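Local structure of NADP-dependent 2-hydroxyacid dehydrogenase (Rhizobium etli, 4XCV) at residues 197-211 against 229-241. The protein probably catalyses the NADPH-dependent interconversion of 2-oxoacids and D-2-hydroxyacids, with the cofactor bound in a Rossmann-type domain. Residues are numbered along the deposited sequence; the frame is centred on the assembly and turned at random.
Sequences LVGLLPLTPETTGFY and VFINAGRGKSQIE. With NDP (NADPH dihydro-nicotinamide-adenine-dinucleotide phosphate), chain B.
Leu197 and Gly199 bond to Val229 and Ile231 where strand 197-199 runs parallel to strand 229-232 in the Rossmann-type sheet. Four backbone bonds join them, from Leu197 N on Val229 O to Ala233 N, just past the strand end, on Gly199 O. Past the strands two waters bridge the segments. One water accepts from Leu201 N, donates to Asn232 OD1 and bonds Tyr211 OH at the edge of its ring. A second accepts from Arg235 N and donates to Leu201 O and Ser238 OG. Ser238 OG itself donates to Thr207 O (2.9 Å), from above the carbonyl plane. Further on, Ser238 O takes a straight bond from Tyr211 N (2.8 Å, 177°), and Ile240 N returns one to Tyr211 O.

The amide of Asn232 is gripped at both ends. Its OD1 also accepts from Gly234 N in an Asx turn. Asn232 ND2 gives one hydrogen to Gln239 OE1 (2.8 Å), which lies in the plane of the Asn232 amide, and the other to Arg235 O. A leucine here would probably leave Gly234 N and Gln239 OE1 without these partners and let the turn shift.

The Tyr211 ring has Phe230 CE1 over one face and Phe210 CD2 over the other. Leu203 CG lies opposite the backbone N (chi1 -175°), which lays CB and CD2 over one face of the Arg235 guanidinium. Arg235 NH1 and Leu203 N share a third water, which also bonds NADPH O2D (2.9 Å). Ala233 O accepts from the carboxamide N7N of NADPH (2.9 Å). The bonding is consistent with a cofactor-facing wall whose named polar groups are met by protein, water and NADPH.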
loop_
_atom_site.group_PDB
_atom_site.type_symbol
_atom_site.label_atom_id
_atom_site.label_comp_id
_atom_site.label_asym_id
_atom_site.label_seq_id
_atom_site.Cartn_x
_atom_site.Cartn_y
_atom_site.Cartn_z
ATOM N N LEU A 197 13.761 -3.505 -6.295
ATOM C CA LEU A 197 14.762 -3.701 -5.259
ATOM C C LEU A 197 14.350 -2.857 -4.057
ATOM O O LEU A 197 14.168 -1.655 -4.226
ATOM C CB LEU A 197 16.133 -3.270 -5.773
ATOM C CG LEU A 197 17.356 -3.489 -4.859
ATOM C CD1 LEU A 197 18.625 -3.262 -5.705
ATOM C CD2 LEU A 197 17.366 -2.642 -3.576
ATOM N N VAL A 198 14.223 -3.468 -2.876
ATOM C CA VAL A 198 13.967 -2.753 -1.621
ATOM C C VAL A 198 15.196 -2.829 -0.720
ATOM O O VAL A 198 15.555 -3.900 -0.266
ATOM C CB VAL A 198 12.707 -3.307 -0.919
ATOM C CG1 VAL A 198 12.535 -2.758 0.510
ATOM C CG2 VAL A 198 11.481 -3.033 -1.766
ATOM N N GLY A 199 15.784 -1.670 -0.469
ATOM C CA GLY A 199 17.002 -1.581 0.367
ATOM C C GLY A 199 16.698 -1.292 1.814
ATOM O O GLY A 199 16.194 -0.205 2.136
ATOM N N LEU A 200 17.051 -2.245 2.675
ATOM C CA LEU A 200 16.893 -2.133 4.123
ATOM C C LEU A 200 18.169 -2.627 4.801
ATOM O O LEU A 200 18.149 -3.439 5.740
ATOM C CB LEU A 200 15.665 -2.899 4.623
ATOM C CG LEU A 200 14.322 -2.290 4.218
ATOM C CD1 LEU A 200 13.192 -3.235 4.479
ATOM C CD2 LEU A 200 14.073 -0.953 4.908
ATOM N N LEU A 201 19.295 -2.100 4.308
ATOM C CA LEU A 201 20.629 -2.463 4.832
ATOM C C LEU A 201 21.150 -1.394 5.810
ATOM O O LEU A 201 20.879 -0.205 5.611
ATOM C CB LEU A 201 21.648 -2.579 3.684
ATOM C CG LEU A 201 21.412 -3.717 2.675
ATOM C CD1 LEU A 201 22.411 -3.549 1.508
ATOM C CD2 LEU A 201 21.535 -5.059 3.322
ATOM N N PRO A 202 21.935 -1.793 6.811
ATOM C CA PRO A 202 22.716 -0.806 7.578
ATOM C C PRO A 202 23.838 -0.232 6.758
ATOM O O PRO A 202 24.207 -0.803 5.697
ATOM C CB PRO A 202 23.295 -1.641 8.737
ATOM C CG PRO A 202 23.300 -3.035 8.252
ATOM C CD PRO A 202 22.345 -3.174 7.089
ATOM N N LEU A 203 24.398 0.895 7.196
ATOM C CA LEU A 203 25.600 1.479 6.592
ATOM C C LEU A 203 26.826 0.916 7.281
ATOM O O LEU A 203 27.017 1.087 8.497
ATOM C CB LEU A 203 25.613 2.997 6.754
ATOM C CG LEU A 203 26.792 3.667 6.020
ATOM C CD1 LEU A 203 26.691 3.518 4.527
ATOM C CD2 LEU A 203 26.871 5.163 6.353
ATOM N N THR A 204 27.636 0.225 6.495
ATOM C CA THR A 204 28.938 -0.283 6.903
ATOM C C THR A 204 29.892 0.044 5.775
ATOM O O THR A 204 29.471 0.404 4.675
ATOM C CB THR A 204 28.917 -1.800 7.125
ATOM O OG1 THR A 204 28.662 -2.445 5.873
ATOM C CG2 THR A 204 27.800 -2.199 8.053
ATOM N N PRO A 205 31.192 -0.155 5.991
ATOM C CA PRO A 205 32.085 0.006 4.842
ATOM C C PRO A 205 31.662 -0.822 3.623
ATOM O O PRO A 205 31.698 -0.310 2.486
ATOM C CB PRO A 205 33.434 -0.460 5.407
ATOM C CG PRO A 205 33.349 -0.046 6.830
ATOM C CD PRO A 205 31.944 -0.386 7.240
ATOM N N GLU A 206 31.186 -2.062 3.829
ATOM C CA GLU A 206 30.791 -2.904 2.718
ATOM C C GLU A 206 29.528 -2.450 2.004
ATOM O O GLU A 206 29.340 -2.737 0.825
ATOM C CB GLU A 206 30.523 -4.317 3.193
ATOM C CG GLU A 206 31.703 -5.138 3.602
ATOM C CD GLU A 206 31.190 -6.416 4.210
ATOM O OE1 GLU A 206 31.349 -6.587 5.453
ATOM O OE2 GLU A 206 30.543 -7.197 3.447
ATOM N N THR A 207 28.661 -1.711 2.689
ATOM C CA THR A 207 27.477 -1.219 2.025
ATOM C C THR A 207 27.537 0.272 1.617
ATOM O O THR A 207 26.542 0.870 1.203
ATOM C CB THR A 207 26.224 -1.450 2.877
ATOM O OG1 THR A 207 26.260 -0.563 3.994
ATOM C CG2 THR A 207 26.082 -2.887 3.363
ATOM N N THR A 208 28.699 0.867 1.713
ATOM C CA THR A 208 28.866 2.269 1.336
ATOM C C THR A 208 29.004 2.329 -0.189
ATOM O O THR A 208 29.842 1.622 -0.765
ATOM C CB THR A 208 30.111 2.826 2.021
ATOM O OG1 THR A 208 29.923 2.762 3.434
ATOM C CG2 THR A 208 30.349 4.246 1.661
ATOM N N GLY A 209 28.222 3.189 -0.821
ATOM C CA GLY A 209 28.283 3.306 -2.284
ATOM C C GLY A 209 27.941 2.030 -3.023
ATOM O O GLY A 209 28.417 1.796 -4.144
ATOM N N PHE A 210 27.106 1.231 -2.403
ATOM C CA PHE A 210 26.752 -0.097 -2.884
ATOM C C PHE A 210 25.764 -0.055 -4.048
ATOM O O PHE A 210 25.881 -0.850 -5.012
ATOM C CB PHE A 210 26.218 -0.854 -1.667
ATOM C CG PHE A 210 25.748 -2.232 -1.956
ATOM C CD1 PHE A 210 26.629 -3.241 -2.163
ATOM C CD2 PHE A 210 24.402 -2.482 -2.010
ATOM C CE1 PHE A 210 26.151 -4.538 -2.438
ATOM C CE2 PHE A 210 23.931 -3.719 -2.269
ATOM C CZ PHE A 210 24.810 -4.758 -2.511
ATOM N N TYR A 211 24.775 0.828 -3.959
ATOM C CA TYR A 211 23.763 0.941 -4.986
ATOM C C TYR A 211 24.258 1.942 -6.039
ATOM O O TYR A 211 24.080 3.158 -5.912
ATOM C CB TYR A 211 22.429 1.360 -4.391
ATOM C CG TYR A 211 21.879 0.523 -3.269
ATOM C CD1 TYR A 211 21.490 -0.812 -3.444
ATOM C CD2 TYR A 211 21.711 1.074 -2.027
ATOM C CE1 TYR A 211 20.938 -1.521 -2.402
ATOM C CE2 TYR A 211 21.154 0.351 -0.965
ATOM C CZ TYR A 211 20.767 -0.944 -1.181
ATOM O OH TYR A 211 20.204 -1.664 -0.145
ATOM N N VAL A 229 12.829 -1.083 -10.658
ATOM C CA VAL A 229 12.704 0.042 -9.726
ATOM C C VAL A 229 13.624 -0.116 -8.537
ATOM O O VAL A 229 13.807 -1.223 -8.046
ATOM C CB VAL A 229 11.236 0.111 -9.250
ATOM C CG1 VAL A 229 11.014 1.138 -8.172
ATOM C CG2 VAL A 229 10.345 0.421 -10.434
ATOM N N PHE A 230 14.187 1.009 -8.088
ATOM C CA PHE A 230 15.059 1.053 -6.928
ATOM C C PHE A 230 14.395 1.773 -5.767
ATOM O O PHE A 230 14.027 2.937 -5.900
ATOM C CB PHE A 230 16.376 1.758 -7.280
ATOM C CG PHE A 230 17.304 1.943 -6.107
ATOM C CD1 PHE A 230 17.722 0.844 -5.360
ATOM C CD2 PHE A 230 17.682 3.186 -5.736
ATOM C CE1 PHE A 230 18.561 1.049 -4.262
ATOM C CE2 PHE A 230 18.506 3.378 -4.651
ATOM C CZ PHE A 230 18.949 2.320 -3.944
ATOM N N ILE A 231 14.295 1.093 -4.617
ATOM C CA ILE A 231 13.725 1.650 -3.418
ATOM C C ILE A 231 14.775 1.573 -2.313
ATOM O O ILE A 231 15.369 0.500 -2.130
ATOM C CB ILE A 231 12.438 0.920 -3.025
ATOM C CG1 ILE A 231 11.406 1.052 -4.165
ATOM C CG2 ILE A 231 11.908 1.416 -1.686
ATOM C CD1 ILE A 231 10.068 0.395 -3.858
ATOM N N ASN A 232 15.041 2.665 -1.589
ATOM C CA ASN A 232 15.974 2.634 -0.442
ATOM C C ASN A 232 15.406 3.399 0.718
ATOM O O ASN A 232 15.041 4.564 0.592
ATOM C CB ASN A 232 17.325 3.246 -0.833
ATOM C CG ASN A 232 18.386 3.028 0.231
ATOM O OD1 ASN A 232 18.252 2.160 1.100
ATOM N ND2 ASN A 232 19.462 3.796 0.142
ATOM N N ALA A 233 15.320 2.705 1.855
ATOM C CA ALA A 233 15.020 3.355 3.147
ATOM C C ALA A 233 15.981 2.920 4.220
ATOM O O ALA A 233 15.670 3.025 5.397
ATOM C CB ALA A 233 13.573 3.077 3.571
ATOM N N GLY A 234 17.174 2.462 3.836
ATOM C CA GLY A 234 18.201 2.091 4.802
ATOM C C GLY A 234 19.015 3.301 5.169
ATOM O O GLY A 234 18.628 4.056 6.074
ATOM N N ARG A 235 20.144 3.483 4.462
ATOM C CA ARG A 235 20.989 4.642 4.654
ATOM C C ARG A 235 21.341 5.249 3.309
ATOM O O ARG A 235 21.622 4.554 2.336
ATOM C CB ARG A 235 22.261 4.234 5.419
ATOM C CG ARG A 235 22.017 3.781 6.863
ATOM C CD ARG A 235 21.691 4.909 7.819
ATOM N NE ARG A 235 22.798 5.850 7.863
ATOM C CZ ARG A 235 23.858 5.758 8.656
ATOM N NH1 ARG A 235 23.979 4.791 9.564
ATOM N NH2 ARG A 235 24.808 6.683 8.549
ATOM N N GLY A 236 21.353 6.582 3.278
ATOM C CA GLY A 236 21.598 7.306 2.068
ATOM C C GLY A 236 23.010 7.110 1.501
ATOM O O GLY A 236 23.205 7.066 0.285
ATOM N N LYS A 237 23.999 6.964 2.373
ATOM C CA LYS A 237 25.380 6.784 1.905
ATOM C C LYS A 237 25.599 5.398 1.278
ATOM O O LYS A 237 26.658 5.193 0.689
ATOM C CB LYS A 237 26.402 7.094 2.970
ATOM C CG LYS A 237 26.471 8.572 3.277
ATOM C CD LYS A 237 27.384 8.883 4.451
ATOM C CE LYS A 237 27.416 10.395 4.725
ATOM N NZ LYS A 237 26.097 10.878 5.258
ATOM N N SER A 238 24.602 4.516 1.312
ATOM C CA SER A 238 24.673 3.270 0.580
ATOM C C SER A 238 24.462 3.461 -0.922
ATOM O O SER A 238 24.740 2.532 -1.678
ATOM C CB SER A 238 23.687 2.239 1.106
ATOM O OG SER A 238 24.092 1.839 2.411
ATOM N N GLN A 239 23.904 4.584 -1.347
ATOM C CA GLN A 239 23.606 4.802 -2.776
ATOM C C GLN A 239 24.495 5.874 -3.381
ATOM O O GLN A 239 25.023 6.758 -2.706
ATOM C CB GLN A 239 22.135 5.142 -3.004
ATOM C CG GLN A 239 21.770 6.528 -2.565
ATOM C CD GLN A 239 20.328 6.716 -2.109
ATOM O OE1 GLN A 239 19.628 5.738 -1.838
ATOM N NE2 GLN A 239 19.910 7.960 -1.952
ATOM N N ILE A 240 24.624 5.798 -4.706
ATOM C CA ILE A 240 25.285 6.837 -5.479
ATOM C C ILE A 240 24.190 7.563 -6.271
ATOM O O ILE A 240 23.694 7.080 -7.287
ATOM C CB ILE A 240 26.353 6.234 -6.429
ATOM C CG1 ILE A 240 27.379 5.399 -5.663
ATOM C CG2 ILE A 240 27.007 7.342 -7.261
ATOM C CD1 ILE A 240 28.232 6.167 -4.679
ATOM N N GLU A 241 23.782 8.728 -5.773
ATOM C CA GLU A 241 22.646 9.411 -6.361
ATOM C C GLU A 241 22.822 9.819 -7.809
ATOM O O GLU A 241 21.870 9.768 -8.611
ATOM C CB GLU A 241 22.265 10.622 -5.530
ATOM C CG GLU A 241 21.602 10.148 -4.282
ATOM C CD GLU A 241 21.435 11.200 -3.202
ATOM O OE1 GLU A 241 21.510 12.433 -3.423
ATOM O OE2 GLU A 241 21.215 10.706 -2.078
HETATM P PA NDP B . 19.217 -5.464 11.244
HETATM O O1A NDP B . 18.151 -6.172 12.021
HETATM O O2A NDP B . 20.606 -5.292 11.824
HETATM O O5B NDP B . 19.323 -6.208 9.831
HETATM C C5B NDP B . 20.371 -5.841 8.928
HETATM C C4B NDP B . 20.267 -6.757 7.731
HETATM O O4B NDP B . 21.217 -6.319 6.765
HETATM C C3B NDP B . 20.580 -8.192 8.081
HETATM O O3B NDP B . 19.739 -9.085 7.322
HETATM C C2B NDP B . 22.014 -8.289 7.633
HETATM O O2B NDP B . 22.456 -9.623 7.259
HETATM C C1B NDP B . 21.995 -7.413 6.382
HETATM N N9A NDP B . 23.326 -6.968 5.967
HETATM C C8A NDP B . 24.160 -6.214 6.710
HETATM N N7A NDP B . 25.351 -6.084 6.047
HETATM C C5A NDP B . 25.235 -6.816 4.899
HETATM C C6A NDP B . 26.116 -7.130 3.865
HETATM N N6A NDP B . 27.346 -6.616 3.818
HETATM N N1A NDP B . 25.674 -7.924 2.883
HETATM C C2A NDP B . 24.418 -8.422 2.904
HETATM N N3A NDP B . 23.518 -8.176 3.871
HETATM C C4A NDP B . 23.972 -7.361 4.847
HETATM O O3 NDP B . 18.717 -3.992 10.831
HETATM P PN NDP B . 17.220 -3.426 10.688
HETATM O O1N NDP B . 16.488 -4.347 9.769
HETATM O O2N NDP B . 16.616 -3.199 11.991
HETATM O O5D NDP B . 17.500 -2.015 10.041
HETATM C C5D NDP B . 18.227 -1.904 8.810
HETATM C C4D NDP B . 18.681 -0.443 8.688
HETATM O O4D NDP B . 17.565 0.395 8.424
HETATM C C3D NDP B . 19.285 0.155 9.928
HETATM O O3D NDP B . 20.679 -0.180 10.050
HETATM C C2D NDP B . 19.057 1.648 9.761
HETATM O O2D NDP B . 20.233 2.251 9.168
HETATM C C1D NDP B . 17.947 1.738 8.754
HETATM N N1N NDP B . 16.727 2.414 9.204
HETATM C C2N NDP B . 16.186 3.434 8.465
HETATM C C3N NDP B . 15.120 4.141 8.909
HETATM C C7N NDP B . 14.505 5.189 8.136
HETATM O O7N NDP B . 13.790 6.005 8.765
HETATM N N7N NDP B . 14.633 5.306 6.827
HETATM C C4N NDP B . 14.464 3.768 10.180
HETATM C C5N NDP B . 15.103 2.651 10.852
HETATM C C6N NDP B . 16.178 2.026 10.426
HETATM P P2B NDP B . 22.401 -10.820 8.351
HETATM O O1X NDP B . 23.157 -11.944 7.721
HETATM O O2X NDP B . 23.061 -10.267 9.602
HETATM O O3X NDP B . 20.977 -11.093 8.617
HETATM O O HOH W 1 19.610 -0.080 2.032
HETATM O O HOH W 2 21.579 1.167 3.414
HETATM O O HOH W 3 23.059 1.995 9.561
#